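Local coordinates for Glyco_hydro_cc domain-containing protein (Blastomyces gilchristii, PDB 6UB0) that probably hydrolyses beta-1,3-glucan as a curdlan-specific exo-glucanase of family GH128, with laminaribiose bound at its -2 and -1 subsites, at residues A[17-23]-A[226-230]. Residues are numbered along the deposited sequence; the frame is centred on the assembly and turned at random.
Sequences AFEGGPF and AYKTI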
ATOM      1  N   ALA A  17       0.629 -20.032  -3.099  1.00 35.19           N
ATOM      2  CA  ALA A  17       0.290 -20.104  -4.536  1.00 32.80           C
ATOM      3  C   ALA A  17       1.229 -19.197  -5.335  1.00 30.86           C
ATOM      4  O   ALA A  17       1.375 -19.436  -6.518  1.00 30.12           O
ATOM      5  CB  ALA A  17      -1.156 -19.770  -4.770  1.00 33.61           C
ATOM      6  N   PHE A  18       1.885 -18.238  -4.693  1.00 30.62           N
ATOM      7  CA  PHE A  18       2.764 -17.232  -5.345  1.00 32.13           C
ATOM      8  C   PHE A  18       4.243 -17.556  -5.103  1.00 33.98           C
ATOM      9  O   PHE A  18       5.076 -16.763  -5.565  1.00 32.85           O
ATOM     10  CB  PHE A  18       2.408 -15.833  -4.831  1.00 30.92           C
ATOM     11  CG  PHE A  18       1.053 -15.403  -5.315  1.00 31.96           C
ATOM     12  CD1 PHE A  18       0.919 -14.871  -6.590  1.00 31.04           C
ATOM     13  CD2 PHE A  18      -0.086 -15.560  -4.529  1.00 31.82           C
ATOM     14  CE1 PHE A  18      -0.325 -14.494  -7.073  1.00 31.57           C
ATOM     15  CE2 PHE A  18      -1.334 -15.196  -5.020  1.00 31.72           C
ATOM     16  CZ  PHE A  18      -1.454 -14.663  -6.293  1.00 30.66           C
ATOM     17  N   GLU A  19       4.558 -18.687  -4.467  1.00 36.90           N
ATOM     18  CA  GLU A  19       5.962 -19.111  -4.188  1.00 39.90           C
ATOM     19  C   GLU A  19       6.824 -19.039  -5.440  1.00 39.07           C
ATOM     20  O   GLU A  19       6.373 -19.517  -6.482  1.00 37.42           O
ATOM     21  CB  GLU A  19       6.046 -20.554  -3.718  1.00 43.18           C
ATOM     22  CG  GLU A  19       6.605 -20.705  -2.332  1.00 47.29           C
ATOM     23  CD  GLU A  19       6.678 -22.169  -1.942  1.00 49.26           C
ATOM     24  OE1 GLU A  19       6.304 -22.500  -0.815  1.00 51.70           O
ATOM     25  OE2 GLU A  19       7.049 -22.978  -2.818  1.00 54.93           O
ATOM     26  N   GLY A  20       8.032 -18.469  -5.302  1.00 39.26           N
ATOM     27  CA  GLY A  20       9.029 -18.328  -6.374  1.00 39.62           C
ATOM     28  C   GLY A  20       8.702 -17.264  -7.396  1.00 40.81           C
ATOM     29  O   GLY A  20       9.498 -17.143  -8.348  1.00 42.50           O
ATOM     30  N   GLY A  21       7.590 -16.510  -7.269  1.00 37.25           N
ATOM     31  CA  GLY A  21       7.347 -15.302  -8.076  1.00 33.86           C
ATOM     32  C   GLY A  21       8.253 -14.149  -7.616  1.00 32.75           C
ATOM     33  O   GLY A  21       8.966 -14.281  -6.630  1.00 28.24           O
ATOM     34  N   PRO A  22       8.271 -12.986  -8.302  1.00 31.82           N
ATOM     35  CA  PRO A  22       9.168 -11.875  -7.948  1.00 31.19           C
ATOM     36  C   PRO A  22       8.612 -10.976  -6.838  1.00 28.36           C
ATOM     37  O   PRO A  22       8.468  -9.808  -7.032  1.00 28.27           O
ATOM     38  CB  PRO A  22       9.272 -11.060  -9.234  1.00 32.90           C
ATOM     39  CG  PRO A  22       7.952 -11.317  -9.942  1.00 33.27           C
ATOM     40  CD  PRO A  22       7.502 -12.700  -9.533  1.00 33.19           C
ATOM     41  N   PHE A  23       8.381 -11.575  -5.684  1.00 27.45           N
ATOM     42  CA  PHE A  23       7.727 -10.913  -4.530  1.00 25.28           C
ATOM     43  C   PHE A  23       8.785 -10.643  -3.474  1.00 26.07           C
ATOM     44  O   PHE A  23       9.654 -11.485  -3.237  1.00 26.84           O
ATOM     45  CB  PHE A  23       6.545 -11.757  -4.047  1.00 24.38           C
ATOM     46  CG  PHE A  23       5.533 -12.000  -5.139  1.00 23.71           C
ATOM     47  CD1 PHE A  23       4.711 -10.990  -5.607  1.00 23.75           C
ATOM     48  CD2 PHE A  23       5.388 -13.238  -5.705  1.00 24.36           C
ATOM     49  CE1 PHE A  23       3.783 -11.221  -6.617  1.00 22.95           C
ATOM     50  CE2 PHE A  23       4.428 -13.481  -6.667  1.00 23.54           C
ATOM     51  CZ  PHE A  23       3.673 -12.470  -7.171  1.00 23.74           C
ATOM     52  N   ALA A 226      -0.820 -14.182 -14.105  1.00 33.01           N
ATOM     53  CA  ALA A 226      -0.306 -12.954 -14.746  1.00 32.86           C
ATOM     54  C   ALA A 226       0.489 -12.133 -13.718  1.00 32.73           C
ATOM     55  O   ALA A 226       1.579 -11.590 -14.054  1.00 35.70           O
ATOM     56  CB  ALA A 226      -1.449 -12.150 -15.301  1.00 34.08           C
ATOM     57  N   TYR A 227      -0.084 -11.935 -12.527  1.00 32.04           N
ATOM     58  CA  TYR A 227       0.549 -11.112 -11.481  1.00 29.39           C
ATOM     59  C   TYR A 227       1.873 -11.786 -11.086  1.00 29.42           C
ATOM     60  O   TYR A 227       2.835 -11.071 -10.838  1.00 32.17           O
ATOM     61  CB  TYR A 227      -0.377 -10.934 -10.281  1.00 27.15           C
ATOM     62  CG  TYR A 227       0.150  -9.991  -9.229  1.00 26.21           C
ATOM     63  CD1 TYR A 227       0.495  -8.698  -9.557  1.00 24.82           C
ATOM     64  CD2 TYR A 227       0.131 -10.331  -7.892  1.00 24.42           C
ATOM     65  CE1 TYR A 227       0.960  -7.803  -8.610  1.00 24.56           C
ATOM     66  CE2 TYR A 227       0.562  -9.437  -6.922  1.00 25.12           C
ATOM     67  CZ  TYR A 227       0.937  -8.150  -7.270  1.00 21.93           C
ATOM     68  OH  TYR A 227       1.410  -7.249  -6.348  1.00 20.84           O
ATOM     69  N   LYS A 228       1.944 -13.113 -11.161  1.00 29.98           N
ATOM     70  CA  LYS A 228       3.124 -13.934 -10.731  1.00 32.48           C
ATOM     71  C   LYS A 228       4.266 -13.911 -11.751  1.00 33.19           C
ATOM     72  O   LYS A 228       5.410 -14.129 -11.300  1.00 36.37           O
ATOM     73  CB  LYS A 228       2.692 -15.387 -10.516  1.00 32.06           C
ATOM     74  CG  LYS A 228       3.716 -16.283  -9.836  1.00 33.66           C
ATOM     75  CD  LYS A 228       3.080 -17.577  -9.426  1.00 35.38           C
ATOM     76  CE  LYS A 228       3.929 -18.422  -8.514  1.00 37.68           C
ATOM     77  NZ  LYS A 228       3.342 -19.779  -8.441  1.00 40.28           N
ATOM     78  N   THR A 229       3.978 -13.713 -13.052  1.00 35.42           N
ATOM     79  CA  THR A 229       4.899 -14.005 -14.183  1.00 38.51           C
ATOM     80  C   THR A 229       5.257 -12.749 -14.980  1.00 39.03           C
ATOM     81  O   THR A 229       6.251 -12.801 -15.659  1.00 41.68           O
ATOM     82  CB  THR A 229       4.295 -14.997 -15.188  1.00 39.72           C
ATOM     83  OG1 THR A 229       3.189 -14.338 -15.793  1.00 37.79           O
ATOM     84  CG2 THR A 229       3.833 -16.306 -14.594  1.00 38.97           C
ATOM     85  N   ILE A 230       4.468 -11.672 -14.941  1.00 39.82           N
ATOM     86  CA  ILE A 230       4.661 -10.576 -15.918  1.00 39.81           C
ATOM     87  C   ILE A 230       5.914  -9.799 -15.509  1.00 41.14           C
ATOM     88  O   ILE A 230       6.305  -9.641 -14.331  1.00 38.44           O
ATOM     89  CB  ILE A 230       3.404  -9.712 -16.036  1.00 40.01           C
ATOM     90  CG1 ILE A 230       2.314 -10.467 -16.795  1.00 40.66           C
ATOM     91  CG2 ILE A 230       3.752  -8.381 -16.663  1.00 41.72           C
ATOM     92  CD1 ILE A 230       0.973  -9.811 -16.768  1.00 42.51           C
ATOM     93  OXT ILE A 230       6.577  -9.309 -16.420  1.00 41.75           O
TER
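Lys228 lies along the turn of 17-23 and reaches the backbone of Ala17. Its CG is anti to the backbone N (chi1 -169°), and the chain stays extended beyond it. NZ thus comes to 2.8 Å from Ala17 O in a hydrogen bond. NZ sits out of the carbonyl plane, tilted by 28°. CE passes 3.4 Å from Glu19 O. Phe18 to Gly21 form a type II beta turn, closed by a hydrogen bond from Gly21 N to Phe18 O. Gly21 CA lies 4.2 Å from Lys228 CG. Pro22, the centre of an inverse gamma turn, sets its CD 3.1 Å from Lys228 O.

In the fold, the contact joins the loop between strands 5-8 and 23-27 to the last helix, 222-229. It thus brings early and late parts of the TIM-barrel catalytic core together, away from the bound sugars.

The inner side is aromatic and closely packed. Phe23 CE1 is 3.7 Å from Tyr227 CE2. The two rings are set obliquely, their planes at 50°. Phe18 brings CE1 to the edge of the Tyr227 ring, at 4.3 Å from CD2. Leu7 touches both phenylalanines, and Leu214 touches Phe18 and Tyr227. The buried Tyr227 OH is hydrogen-bonded with Gly6 O and Ser208 N, which ties this ring to two barrel strands.

The outer side is looser. Glu19 is exposed there and directs its CB away from the helix, while its backbone O still meets Lys228 CE.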